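Local coordinates for aminotransferase, class I (Staphylococcus aureus, PDB 2O1B), which probably transfers amino groups between amino acids and 2-oxo acids, as a class I aminotransferase that uses pyridoxal-5'-phosphate as cofactor, at residues A[95-100]-A[300-305]; A[122-127]-A[276-281]; A[135-140]-A[176-181]; A[366-369]-A[374-377]. All blocks are in the same frame, centred on the assembly; numbering follows the deposited sequence.

Contact 1 of 4, residues A[95-100]-A[300-305]; sequences VDFYQR and HYDDFL
The carboxylate of Asp302 is gripped by two nitrogens of Arg100. Arg100 NE reaches Asp302 OD1 at 2.7 Å with an almost straight N-H...O angle of 174°, and Arg100 NH2 reaches Asp302 OD2 at 3.1 Å. This is a side-on salt bridge, one nitrogen to each oxygen. Both oxygens lie close to the guanidinium plane, but the carboxylate is turned 36° against it: OD1 is met on its syn side, whereas OD2 is approached from above the carboxylate plane. Arg100 CG sits between its backbone N and carbonyl carbon (chi1 64°), and the chain runs extended from there to NE, which carries the NE side of the guanidinium to the carboxylate. Gln101 NE2 adds a weak bond to Asp302 OD2, and Arg100 NH2 has a weak bond to the carbonyl of Leu298, so each end of the pair has a second partner.

The contact joins helix 88-102 to the start of helix 302-325, just past the N-cap residue Tyr301, within the aminotransferase class I and II family region. A carboxylate in this first turn is placed where the helix dipole would probably stabilise its negative charge.

Beside the ion pair is an apolar contact. Leu305 CD1 meets the edge of the Phe97 ring near its plane, 3.8 Å from CE1 and 3.9 Å from CZ. Asp302 OD2 comes obliquely to the same ring, 4.0 Å from Phe97 CE1. Phe97 also packs edge-to-face with Tyr249 of strand 245-250, which Leu305 touches as well.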
loop_
_atom_site.group_PDB
_atom_site.type_symbol
_atom_site.label_atom_id
_atom_site.label_comp_id
_atom_site.label_asym_id
_atom_site.label_seq_id
_atom_site.Cartn_x
_atom_site.Cartn_y
_atom_site.Cartn_z
ATOM N N VAL A 95 19.421 -8.371 -4.792
ATOM C CA VAL A 95 20.223 -8.903 -5.907
ATOM C C VAL A 95 21.173 -10.001 -5.445
ATOM O O VAL A 95 21.388 -10.977 -6.169
ATOM C CB VAL A 95 20.993 -7.802 -6.714
ATOM C CG1 VAL A 95 20.055 -6.685 -7.155
ATOM C CG2 VAL A 95 22.161 -7.240 -5.933
ATOM N N ASP A 96 21.735 -9.833 -4.242
ATOM C CA ASP A 96 22.608 -10.838 -3.625
ATOM C C ASP A 96 21.875 -12.156 -3.390
ATOM O O ASP A 96 22.417 -13.231 -3.650
ATOM C CB ASP A 96 23.152 -10.350 -2.281
ATOM C CG ASP A 96 24.219 -9.255 -2.413
ATOM O OD1 ASP A 96 24.651 -8.917 -3.544
ATOM O OD2 ASP A 96 24.625 -8.729 -1.355
ATOM N N PHE A 97 20.651 -12.060 -2.865
ATOM C CA PHE A 97 19.796 -13.225 -2.641
ATOM C C PHE A 97 19.560 -13.948 -3.965
ATOM O O PHE A 97 19.881 -15.130 -4.099
ATOM C CB PHE A 97 18.484 -12.770 -1.994
ATOM C CG PHE A 97 17.501 -13.878 -1.712
ATOM C CD1 PHE A 97 17.622 -14.664 -0.568
ATOM C CD2 PHE A 97 16.414 -14.089 -2.551
ATOM C CE1 PHE A 97 16.693 -15.678 -0.288
ATOM C CE2 PHE A 97 15.487 -15.100 -2.276
ATOM C CZ PHE A 97 15.628 -15.888 -1.135
ATOM N N TYR A 98 19.039 -13.233 -4.961
ATOM C CA TYR A 98 18.816 -13.846 -6.266
ATOM C C TYR A 98 20.060 -14.453 -6.916
ATOM O O TYR A 98 19.974 -15.513 -7.544
ATOM C CB TYR A 98 18.058 -12.907 -7.204
ATOM C CG TYR A 98 16.604 -13.305 -7.265
ATOM C CD1 TYR A 98 15.769 -13.142 -6.152
ATOM C CD2 TYR A 98 16.077 -13.896 -8.409
ATOM C CE1 TYR A 98 14.428 -13.547 -6.195
ATOM C CE2 TYR A 98 14.738 -14.287 -8.466
ATOM C CZ TYR A 98 13.925 -14.115 -7.357
ATOM O OH TYR A 98 12.612 -14.515 -7.416
ATOM N N GLN A 99 21.213 -13.811 -6.731
ATOM C CA GLN A 99 22.470 -14.333 -7.249
ATOM C C GLN A 99 22.847 -15.673 -6.612
ATOM O O GLN A 99 23.074 -16.653 -7.320
ATOM C CB GLN A 99 23.616 -13.318 -7.079
ATOM C CG GLN A 99 24.937 -13.774 -7.697
ATOM C CD GLN A 99 24.847 -13.957 -9.200
ATOM O OE1 GLN A 99 24.486 -13.036 -9.937
ATOM N NE2 GLN A 99 25.172 -15.149 -9.660
ATOM N N ARG A 100 22.930 -15.725 -5.283
ATOM C CA ARG A 100 23.334 -16.983 -4.645
ATOM C C ARG A 100 22.218 -18.035 -4.625
ATOM O O ARG A 100 22.503 -19.227 -4.555
ATOM C CB ARG A 100 23.959 -16.768 -3.255
ATOM C CG ARG A 100 23.028 -16.185 -2.235
ATOM C CD ARG A 100 23.660 -16.115 -0.851
ATOM N NE ARG A 100 22.596 -15.897 0.126
ATOM C CZ ARG A 100 22.149 -14.707 0.523
ATOM N NH1 ARG A 100 22.688 -13.582 0.067
ATOM N NH2 ARG A 100 21.155 -14.646 1.393
ATOM N N HIS A 300 20.737 -13.410 5.983
ATOM C CA HIS A 300 21.213 -14.386 6.975
ATOM C C HIS A 300 20.422 -15.684 7.106
ATOM O O HIS A 300 20.839 -16.573 7.850
ATOM C CB HIS A 300 21.328 -13.729 8.348
ATOM C CG HIS A 300 22.325 -12.620 8.401
ATOM N ND1 HIS A 300 21.959 -11.292 8.421
ATOM C CD2 HIS A 300 23.678 -12.641 8.445
ATOM C CE1 HIS A 300 23.046 -10.540 8.474
ATOM N NE2 HIS A 300 24.101 -11.334 8.479
ATOM N N TYR A 301 19.302 -15.811 6.394
ATOM C CA TYR A 301 18.394 -16.937 6.669
ATOM C C TYR A 301 18.145 -17.942 5.538
ATOM O O TYR A 301 17.053 -18.497 5.415
ATOM C CB TYR A 301 17.087 -16.436 7.293
ATOM C CG TYR A 301 17.281 -15.890 8.694
ATOM C CD1 TYR A 301 17.633 -14.555 8.901
ATOM C CD2 TYR A 301 17.117 -16.710 9.806
ATOM C CE1 TYR A 301 17.822 -14.054 10.187
ATOM C CE2 TYR A 301 17.298 -16.219 11.094
ATOM C CZ TYR A 301 17.643 -14.892 11.276
ATOM O OH TYR A 301 17.814 -14.411 12.549
ATOM N N ASP A 302 19.178 -18.198 4.742
ATOM C CA ASP A 302 19.116 -19.235 3.709
ATOM C C ASP A 302 18.827 -20.622 4.306
ATOM O O ASP A 302 18.004 -21.370 3.779
ATOM C CB ASP A 302 20.438 -19.282 2.932
ATOM C CG ASP A 302 20.576 -18.154 1.928
ATOM O OD1 ASP A 302 21.618 -18.121 1.230
ATOM O OD2 ASP A 302 19.652 -17.317 1.830
ATOM N N ASP A 303 19.525 -20.964 5.390
ATOM C CA ASP A 303 19.348 -22.264 6.043
ATOM C C ASP A 303 17.924 -22.419 6.584
ATOM O O ASP A 303 17.309 -23.489 6.463
ATOM C CB ASP A 303 20.379 -22.464 7.164
ATOM C CG ASP A 303 21.809 -22.546 6.643
ATOM O OD1 ASP A 303 22.000 -22.793 5.431
ATOM O OD2 ASP A 303 22.748 -22.369 7.449
ATOM N N PHE A 304 17.393 -21.344 7.163
ATOM C CA PHE A 304 16.048 -21.372 7.709
ATOM C C PHE A 304 15.020 -21.634 6.616
ATOM O O PHE A 304 14.063 -22.359 6.850
ATOM C CB PHE A 304 15.729 -20.074 8.458
ATOM C CG PHE A 304 14.326 -20.008 8.994
ATOM C CD1 PHE A 304 13.317 -19.380 8.260
ATOM C CD2 PHE A 304 14.012 -20.564 10.232
ATOM C CE1 PHE A 304 12.021 -19.302 8.752
ATOM C CE2 PHE A 304 12.713 -20.496 10.740
ATOM C CZ PHE A 304 11.708 -19.864 9.990
ATOM N N LEU A 305 15.223 -21.062 5.430
ATOM C CA LEU A 305 14.328 -21.319 4.285
ATOM C C LEU A 305 14.306 -22.810 3.952
ATOM O O LEU A 305 13.255 -23.370 3.617
ATOM C CB LEU A 305 14.770 -20.532 3.049
ATOM C CG LEU A 305 14.526 -19.021 2.996
ATOM C CD1 LEU A 305 14.934 -18.501 1.631
ATOM C CD2 LEU A 305 13.063 -18.700 3.268
#

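Contact 2 of 4, residues A[122-127]-A[276-281]; sequences LVAVPT and KKYQTH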
loop_
_atom_site.group_PDB
_atom_site.type_symbol
_atom_site.label_atom_id
_atom_site.label_comp_id
_atom_site.label_asym_id
_atom_site.label_seq_id
_atom_site.Cartn_x
_atom_site.Cartn_y
_atom_site.Cartn_z
ATOM N N LEU A 122 1.384 -7.545 -6.957
ATOM C CA LEU A 122 0.687 -8.436 -7.882
ATOM C C LEU A 122 -0.574 -7.798 -8.420
ATOM O O LEU A 122 -0.832 -7.873 -9.616
ATOM C CB LEU A 122 0.353 -9.787 -7.230
ATOM C CG LEU A 122 1.543 -10.721 -6.955
ATOM C CD1 LEU A 122 1.231 -11.692 -5.828
ATOM C CD2 LEU A 122 1.968 -11.469 -8.214
ATOM N N VAL A 123 -1.369 -7.174 -7.550
ATOM C CA VAL A 123 -2.624 -6.562 -8.032
ATOM C C VAL A 123 -2.376 -5.237 -8.788
ATOM O O VAL A 123 -3.227 -4.787 -9.554
ATOM C CB VAL A 123 -3.750 -6.440 -6.927
ATOM C CG1 VAL A 123 -3.985 -7.769 -6.189
ATOM C CG2 VAL A 123 -3.443 -5.372 -5.950
ATOM N N ALA A 124 -1.197 -4.640 -8.600
ATOM C CA ALA A 124 -0.821 -3.390 -9.284
ATOM C C ALA A 124 -0.373 -3.590 -10.737
ATOM O O ALA A 124 -0.605 -2.712 -11.587
ATOM C CB ALA A 124 0.248 -2.634 -8.482
ATOM N N VAL A 125 0.222 -4.751 -11.029
ATOM C CA VAL A 125 0.850 -5.006 -12.332
ATOM C C VAL A 125 -0.032 -4.646 -13.529
ATOM O O VAL A 125 0.442 -3.973 -14.437
ATOM C CB VAL A 125 1.402 -6.473 -12.508
ATOM C CG1 VAL A 125 1.921 -6.670 -13.924
ATOM C CG2 VAL A 125 2.531 -6.777 -11.518
ATOM N N PRO A 126 -1.302 -5.104 -13.562
ATOM C CA PRO A 126 -2.064 -4.755 -14.775
ATOM C C PRO A 126 -2.240 -3.254 -14.977
ATOM O O PRO A 126 -2.164 -2.772 -16.114
ATOM C CB PRO A 126 -3.408 -5.436 -14.540
ATOM C CG PRO A 126 -3.080 -6.574 -13.574
ATOM C CD PRO A 126 -2.099 -5.955 -12.658
ATOM N N THR A 127 -2.489 -2.520 -13.894
ATOM C CA THR A 127 -2.647 -1.064 -13.971
ATOM C C THR A 127 -1.407 -0.433 -14.606
ATOM O O THR A 127 -1.518 0.511 -15.409
ATOM C CB THR A 127 -2.938 -0.442 -12.569
ATOM O OG1 THR A 127 -4.306 -0.686 -12.221
ATOM C CG2 THR A 127 -2.703 1.062 -12.549
ATOM N N LYS A 276 7.674 0.754 -10.331
ATOM C CA LYS A 276 8.357 1.792 -9.552
ATOM C C LYS A 276 7.650 3.140 -9.725
ATOM O O LYS A 276 7.368 3.821 -8.754
ATOM C CB LYS A 276 9.837 1.903 -9.951
ATOM C CG LYS A 276 10.698 0.713 -9.529
ATOM C CD LYS A 276 12.155 0.921 -9.899
ATOM C CE LYS A 276 12.836 1.887 -8.922
ATOM N NZ LYS A 276 14.298 2.048 -9.160
ATOM N N LYS A 277 7.336 3.517 -10.960
ATOM C CA LYS A 277 6.603 4.759 -11.176
ATOM C C LYS A 277 5.239 4.752 -10.460
ATOM O O LYS A 277 4.839 5.737 -9.831
ATOM C CB LYS A 277 6.414 5.044 -12.669
ATOM C CG LYS A 277 5.935 6.451 -12.909
ATOM C CD LYS A 277 5.529 6.696 -14.335
ATOM C CE LYS A 277 4.632 7.915 -14.406
ATOM N NZ LYS A 277 5.153 9.047 -13.588
ATOM N N TYR A 278 4.527 3.640 -10.557
ATOM C CA TYR A 278 3.225 3.526 -9.916
ATOM C C TYR A 278 3.347 3.747 -8.414
ATOM O O TYR A 278 2.527 4.448 -7.816
ATOM C CB TYR A 278 2.633 2.146 -10.178
ATOM C CG TYR A 278 1.293 1.910 -9.512
ATOM C CD1 TYR A 278 1.196 1.167 -8.334
ATOM C CD2 TYR A 278 0.125 2.433 -10.058
ATOM C CE1 TYR A 278 -0.036 0.938 -7.732
ATOM C CE2 TYR A 278 -1.106 2.219 -9.452
ATOM C CZ TYR A 278 -1.180 1.470 -8.297
ATOM O OH TYR A 278 -2.407 1.255 -7.716
ATOM N N GLN A 279 4.381 3.163 -7.818
ATOM C CA GLN A 279 4.582 3.267 -6.379
ATOM C C GLN A 279 5.061 4.650 -5.898
ATOM O O GLN A 279 4.912 4.967 -4.722
ATOM C CB GLN A 279 5.453 2.112 -5.859
ATOM C CG GLN A 279 4.766 0.747 -6.077
ATOM C CD GLN A 279 5.422 -0.443 -5.397
ATOM O OE1 GLN A 279 4.771 -1.480 -5.209
ATOM N NE2 GLN A 279 6.711 -0.328 -5.054
ATOM N N THR A 280 5.611 5.479 -6.787
ATOM C CA THR A 280 5.924 6.871 -6.394
ATOM C C THR A 280 4.626 7.683 -6.251
ATOM O O THR A 280 4.574 8.674 -5.513
ATOM C CB THR A 280 6.837 7.616 -7.394
ATOM O OG1 THR A 280 6.095 7.912 -8.578
ATOM C CG2 THR A 280 8.072 6.801 -7.754
ATOM N N HIS A 281 3.591 7.269 -6.975
ATOM C CA HIS A 281 2.279 7.935 -6.908
ATOM C C HIS A 281 1.328 7.439 -5.817
ATOM O O HIS A 281 0.467 8.194 -5.362
ATOM C CB HIS A 281 1.553 7.819 -8.245
ATOM C CG HIS A 281 2.332 8.357 -9.399
ATOM N ND1 HIS A 281 2.592 7.612 -10.530
ATOM C CD2 HIS A 281 2.918 9.563 -9.595
ATOM C CE1 HIS A 281 3.292 8.344 -11.379
ATOM N NE2 HIS A 281 3.510 9.528 -10.834
#
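Tyr278 holds CG anti to its backbone N (chi1 178°), which directs the ring toward helix 118-129, while Thr127 has CG2 anti to its own N, with OG1 at -77°, so that the methyl meets the ring. Ala124, one turn earlier than Thr127, offers its CB from the same helix. Both methyl groups lie on the same side of the ring plane, toward different edges: Ala124 CB lies 3.7 Å from Tyr278 CE1 and 3.9 Å from CD1, and Thr127 CG2 lies 3.7 Å from CE2 and 4.0 Å from CD2. Both approaches are oblique to the ring, and the side chains of Thr127 and Tyr278 cross at about a right angle.

In the fold, this apolar contact sets helix 118-129 beside helix 269-282 at the interface of the two-chain assembly. Helix 118-129 begins at the cofactor: Leu122 belongs to the pyridoxal-5'-phosphate pocket, whereas Ala124 is already about 12 Å from the cofactor at its side chain.

Tyr278 also packs on Tyr278 of the second subunit, placing the contact against its counterpart there. Thr127 O accepts a hydrogen bond from Ser23 OG of that subunit, and Lys277 NZ forms a salt bridge with Asp31 of the second subunit. Within helix 269-282, Thr280 OG1 donates to Lys277 O at 2.8 Å, with a C=O...donor angle of 134°.

Contact 3 of 4, residues A[135-140]-A[176-181]; sequences YVLLPD and SQIIDK
Tyr135 and Lys181 lie side by side and point the same way, the lysine chain running along one face of the phenol ring. Lys181 CB stands 4.1 Å from the Tyr135 ring centroid and 13° off its normal, a CH-pi contact over the face. Further along, Lys181 CD passes 3.9 Å from Tyr135 CZ. The chain is extended beyond CG, which keeps its methylenes along the ring as far as the phenol end, where Lys181 NZ comes only within 3.9 Å of Tyr135 OH.

Ile178 meets the same ring differently. Its side chain crosses that of Tyr135 at about a right angle, and its CD1 lies at the ring edge, near the plane, 3.6 Å from Tyr135 CE2. The two bends of the isoleucine (chi1 and chi2 both -54°) bring CD1 round to this edge. Its other branch, CG2, approaches Leu137 CD2 at 4.2 Å, so one isoleucine touches both residues that strand 135-140 directs at the helix.

Strand 135-140 belongs to the seven-stranded mixed sheet that forms the core of the large domain in fold-type I aminotransferases. The short helix 176-181 lies across it: the axes approach to 8.2 Å and their directions differ by 112°. That helix leads directly into strand 182-187, a parallel neighbour of 135-140, to which Tyr135 and Leu137 are joined by backbone hydrogen bonds. Tyr135 and Leu137 also touch Val158 of strand 156-161, on the other flank of 135-140, while the intervening Val136 points away from the helix and packs on Val150 of helix 146-152.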
loop_
_atom_site.group_PDB
_atom_site.type_symbol
_atom_site.label_atom_id
_atom_site.label_comp_id
_atom_site.label_asym_id
_atom_site.label_seq_id
_atom_site.Cartn_x
_atom_site.Cartn_y
_atom_site.Cartn_z
ATOM N N TYR A 135 -6.334 -8.568 -22.817
ATOM C CA TYR A 135 -6.582 -9.864 -22.193
ATOM C C TYR A 135 -5.463 -10.240 -21.248
ATOM O O TYR A 135 -4.294 -9.997 -21.536
ATOM C CB TYR A 135 -6.704 -10.944 -23.254
ATOM C CG TYR A 135 -7.997 -10.928 -24.012
ATOM C CD1 TYR A 135 -8.615 -9.731 -24.371
ATOM C CD2 TYR A 135 -8.595 -12.116 -24.404
ATOM C CE1 TYR A 135 -9.815 -9.727 -25.102
ATOM C CE2 TYR A 135 -9.780 -12.125 -25.131
ATOM C CZ TYR A 135 -10.384 -10.935 -25.470
ATOM O OH TYR A 135 -11.564 -10.964 -26.175
ATOM N N VAL A 136 -5.837 -10.817 -20.106
ATOM C CA VAL A 136 -4.872 -11.319 -19.138
ATOM C C VAL A 136 -5.239 -12.771 -18.820
ATOM O O VAL A 136 -6.388 -13.060 -18.441
ATOM C CB VAL A 136 -4.855 -10.470 -17.838
ATOM C CG1 VAL A 136 -3.854 -11.026 -16.849
ATOM C CG2 VAL A 136 -4.540 -9.000 -18.150
ATOM N N LEU A 137 -4.268 -13.671 -18.980
ATOM C CA LEU A 137 -4.459 -15.092 -18.671
ATOM C C LEU A 137 -4.186 -15.372 -17.201
ATOM O O LEU A 137 -3.130 -15.015 -16.697
ATOM C CB LEU A 137 -3.566 -15.964 -19.552
ATOM C CG LEU A 137 -4.078 -16.084 -20.987
ATOM C CD1 LEU A 137 -3.017 -16.676 -21.889
ATOM C CD2 LEU A 137 -5.326 -16.958 -20.998
ATOM N N LEU A 138 -5.161 -16.011 -16.545
ATOM C CA LEU A 138 -5.118 -16.328 -15.120
ATOM C C LEU A 138 -5.209 -17.845 -14.859
ATOM O O LEU A 138 -6.139 -18.495 -15.339
ATOM C CB LEU A 138 -6.282 -15.610 -14.415
ATOM C CG LEU A 138 -6.069 -14.243 -13.733
ATOM C CD1 LEU A 138 -4.919 -13.395 -14.268
ATOM C CD2 LEU A 138 -7.327 -13.419 -13.618
ATOM N N PRO A 139 -4.262 -18.412 -14.078
ATOM C CA PRO A 139 -4.273 -19.861 -13.839
ATOM C C PRO A 139 -5.579 -20.338 -13.212
ATOM O O PRO A 139 -6.054 -19.758 -12.225
ATOM C CB PRO A 139 -3.118 -20.070 -12.847
ATOM C CG PRO A 139 -2.252 -18.906 -13.008
ATOM C CD PRO A 139 -3.148 -17.754 -13.375
ATOM N N ASP A 140 -6.156 -21.376 -13.812
ATOM C CA ASP A 140 -7.357 -22.036 -13.299
ATOM C C ASP A 140 -7.057 -23.530 -13.176
ATOM O O ASP A 140 -6.960 -24.211 -14.195
ATOM C CB ASP A 140 -8.516 -21.799 -14.267
ATOM C CG ASP A 140 -9.836 -22.377 -13.770
ATOM O OD1 ASP A 140 -9.857 -23.052 -12.707
ATOM O OD2 ASP A 140 -10.856 -22.147 -14.458
ATOM N N SER A 176 -6.115 -19.715 -30.303
ATOM C CA SER A 176 -5.154 -18.888 -31.032
ATOM C C SER A 176 -5.500 -17.403 -30.983
ATOM O O SER A 176 -4.606 -16.559 -30.918
ATOM C CB SER A 176 -4.992 -19.369 -32.480
ATOM O OG SER A 176 -6.212 -19.299 -33.202
ATOM N N GLN A 177 -6.797 -17.100 -30.996
ATOM C CA GLN A 177 -7.283 -15.722 -30.933
ATOM C C GLN A 177 -6.998 -15.053 -29.588
ATOM O O GLN A 177 -6.670 -13.866 -29.544
ATOM C CB GLN A 177 -8.779 -15.659 -31.251
ATOM C CG GLN A 177 -9.151 -16.220 -32.625
ATOM C CD GLN A 177 -10.475 -15.678 -33.148
ATOM O OE1 GLN A 177 -11.395 -16.442 -33.459
ATOM N NE2 GLN A 177 -10.579 -14.351 -33.243
ATOM N N ILE A 178 -7.124 -15.818 -28.504
ATOM C CA ILE A 178 -6.846 -15.317 -27.161
ATOM C C ILE A 178 -5.363 -15.004 -26.980
ATOM O O ILE A 178 -5.018 -13.941 -26.462
ATOM C CB ILE A 178 -7.307 -16.306 -26.033
ATOM C CG1 ILE A 178 -8.790 -16.711 -26.171
ATOM C CG2 ILE A 178 -7.019 -15.731 -24.657
ATOM C CD1 ILE A 178 -9.802 -15.562 -26.254
ATOM N N ILE A 179 -4.499 -15.932 -27.390
ATOM C CA ILE A 179 -3.043 -15.759 -27.281
ATOM C C ILE A 179 -2.602 -14.457 -27.943
ATOM O O ILE A 179 -1.814 -13.702 -27.379
ATOM C CB ILE A 179 -2.268 -16.927 -27.946
ATOM C CG1 ILE A 179 -2.642 -18.268 -27.317
ATOM C CG2 ILE A 179 -0.758 -16.701 -27.859
ATOM C CD1 ILE A 179 -2.323 -19.479 -28.211
ATOM N N ASP A 180 -3.122 -14.208 -29.143
ATOM C CA ASP A 180 -2.816 -13.002 -29.905
ATOM C C ASP A 180 -3.216 -11.721 -29.174
ATOM O O ASP A 180 -2.535 -10.697 -29.283
ATOM C CB ASP A 180 -3.490 -13.063 -31.280
ATOM C CG ASP A 180 -2.720 -13.918 -32.284
ATOM O OD1 ASP A 180 -1.868 -14.744 -31.875
ATOM O OD2 ASP A 180 -2.970 -13.763 -33.497
ATOM N N LYS A 181 -4.310 -11.780 -28.421
ATOM C CA LYS A 181 -4.813 -10.593 -27.732
ATOM C C LYS A 181 -4.262 -10.447 -26.316
ATOM O O LYS A 181 -4.478 -9.413 -25.673
ATOM C CB LYS A 181 -6.345 -10.596 -27.690
ATOM C CG LYS A 181 -7.025 -10.361 -29.021
ATOM C CD LYS A 181 -8.528 -10.390 -28.846
ATOM C CE LYS A 181 -9.243 -10.525 -30.187
ATOM N NZ LYS A 181 -10.700 -10.756 -29.983
#

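Contact 4 of 4, residues A[366-369]-A[374-377]; sequences PGKP and GNRY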
loop_
_atom_site.group_PDB
_atom_site.type_symbol
_atom_site.label_atom_id
_atom_site.label_comp_id
_atom_site.label_asym_id
_atom_site.label_seq_id
_atom_site.Cartn_x
_atom_site.Cartn_y
_atom_site.Cartn_z
ATOM N N PRO A 366 -12.487 -23.969 0.028
ATOM C CA PRO A 366 -13.155 -24.537 -1.131
ATOM C C PRO A 366 -12.397 -24.201 -2.409
ATOM O O PRO A 366 -11.853 -23.108 -2.542
ATOM C CB PRO A 366 -14.525 -23.843 -1.125
ATOM C CG PRO A 366 -14.317 -22.577 -0.367
ATOM C CD PRO A 366 -13.318 -22.947 0.694
ATOM N N GLY A 367 -12.375 -25.137 -3.345
ATOM C CA GLY A 367 -11.704 -24.917 -4.614
ATOM C C GLY A 367 -12.326 -23.840 -5.480
ATOM O O GLY A 367 -11.652 -23.291 -6.353
ATOM N N LYS A 368 -13.602 -23.531 -5.247
ATOM C CA LYS A 368 -14.362 -22.664 -6.172
ATOM C C LYS A 368 -13.712 -21.304 -6.476
ATOM O O LYS A 368 -13.490 -20.997 -7.642
ATOM C CB LYS A 368 -15.827 -22.488 -5.752
ATOM C CG LYS A 368 -16.612 -21.542 -6.679
ATOM C CD LYS A 368 -18.103 -21.838 -6.671
ATOM C CE LYS A 368 -18.905 -20.778 -7.424
ATOM N NZ LYS A 368 -18.365 -20.539 -8.793
ATOM N N PRO A 369 -13.417 -20.491 -5.437
ATOM C CA PRO A 369 -12.763 -19.203 -5.672
ATOM C C PRO A 369 -11.415 -19.280 -6.401
ATOM O O PRO A 369 -10.945 -18.270 -6.906
ATOM C CB PRO A 369 -12.569 -18.635 -4.256
ATOM C CG PRO A 369 -12.709 -19.782 -3.347
ATOM C CD PRO A 369 -13.682 -20.700 -4.003
ATOM N N GLY A 374 -11.496 -25.788 -9.834
ATOM C CA GLY A 374 -11.434 -26.096 -8.412
ATOM C C GLY A 374 -12.791 -26.504 -7.856
ATOM O O GLY A 374 -12.909 -26.782 -6.677
ATOM N N ASN A 375 -13.812 -26.567 -8.711
ATOM C CA ASN A 375 -15.171 -26.862 -8.261
ATOM C C ASN A 375 -15.322 -28.152 -7.433
ATOM O O ASN A 375 -16.192 -28.240 -6.558
ATOM C CB ASN A 375 -16.142 -26.895 -9.451
ATOM C CG ASN A 375 -17.564 -26.644 -9.034
ATOM O OD1 ASN A 375 -17.851 -25.676 -8.331
ATOM N ND2 ASN A 375 -18.475 -27.517 -9.460
ATOM N N ARG A 376 -14.475 -29.140 -7.708
ATOM C CA ARG A 376 -14.566 -30.429 -7.023
ATOM C C ARG A 376 -13.300 -30.792 -6.246
ATOM O O ARG A 376 -12.905 -31.960 -6.168
ATOM C CB ARG A 376 -14.999 -31.533 -7.986
ATOM C CG ARG A 376 -16.305 -31.192 -8.712
ATOM C CD ARG A 376 -17.319 -32.314 -8.671
ATOM N NE ARG A 376 -18.623 -31.868 -9.174
ATOM C CZ ARG A 376 -19.733 -31.759 -8.446
ATOM N NH1 ARG A 376 -19.741 -32.085 -7.153
ATOM N NH2 ARG A 376 -20.856 -31.340 -9.021
ATOM N N TYR A 377 -12.684 -29.767 -5.662
ATOM C CA TYR A 377 -11.553 -29.937 -4.760
ATOM C C TYR A 377 -11.662 -28.986 -3.587
ATOM O O TYR A 377 -12.360 -27.987 -3.654
ATOM C CB TYR A 377 -10.240 -29.599 -5.446
ATOM C CG TYR A 377 -9.805 -30.541 -6.522
ATOM C CD1 TYR A 377 -8.900 -31.561 -6.249
ATOM C CD2 TYR A 377 -10.292 -30.411 -7.820
ATOM C CE1 TYR A 377 -8.498 -32.436 -7.235
ATOM C CE2 TYR A 377 -9.885 -31.277 -8.815
ATOM C CZ TYR A 377 -8.991 -32.288 -8.513
ATOM O OH TYR A 377 -8.575 -33.150 -9.506
#
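Lys368 and Asn375 run side by side and point the same way, touching loosely where Lys368 CD stands 4.2 Å from Asn375 OD1. From Lys368 CB, the chain leaves with CG anti to the backbone N (chi1 178°) and runs out to CD, the lysine atom that meets Asn375, at the amide oxygen. Beyond it CE continues the extended line, and a bend follows at the end of the chain, before NZ. The lysine side chain also packs on Glu350 of helix 349-360. On the other side, the CB of Asn375 points away from 366-369, while OD1 comes back toward the lysine.

The firmer link is between backbones. Gly367 N donates to Tyr377 O at 2.9 Å, with a bent N-H...O angle of 133° and the donor tilted 28° from the carbonyl plane. Gly367 CA lies 3.0 Å from Gly374 O, a CA-H...O contact, and Gly374 CA returns one to Gly367 O at 3.5 Å. Gly374 to Tyr377 forms a type I beta turn, closed by Tyr377 N to Gly374 O at 3.2 Å, so that one carbonyl serves both the turn and the glycine contact. The loop connects strands 365-366 and 377-381, antiparallel neighbours in a four-stranded sheet, and the Tyr377 ring stacks on Trp340 of strand 338-342.

The alpha carbons of Gly367 and Gly374 each face a carbonyl of the other segment, so the chains approach at carbons that carry only hydrogens, with polar backbone atoms supplying the cohesion and the lysine-asparagine pair adding little.

How the contacts relate
From the N terminus, helix 88-102 opens contact 1, whose loop closes some 200 residues later at helix 302-325. Inside it, helix 118-129 opens contact 2, closed by helix 269-282. Strand 135-140 follows helix 118-129 and opens contact 3, closed after a short excursion by helix 176-181, so contact 3 nests within contact 2 and both within contact 1. Contact 4 follows in series, closing a short connection in the four-stranded sheet. Contacts 2 and 3 approach to about 5 Å between nearest atoms without touching. Contacts 3 and 4 do touch, Asp140 OD1 packing 4.3 Å from Gly374 N, so the end of strand 135-140 in the seven-stranded sheet lies against the loop of contact 4.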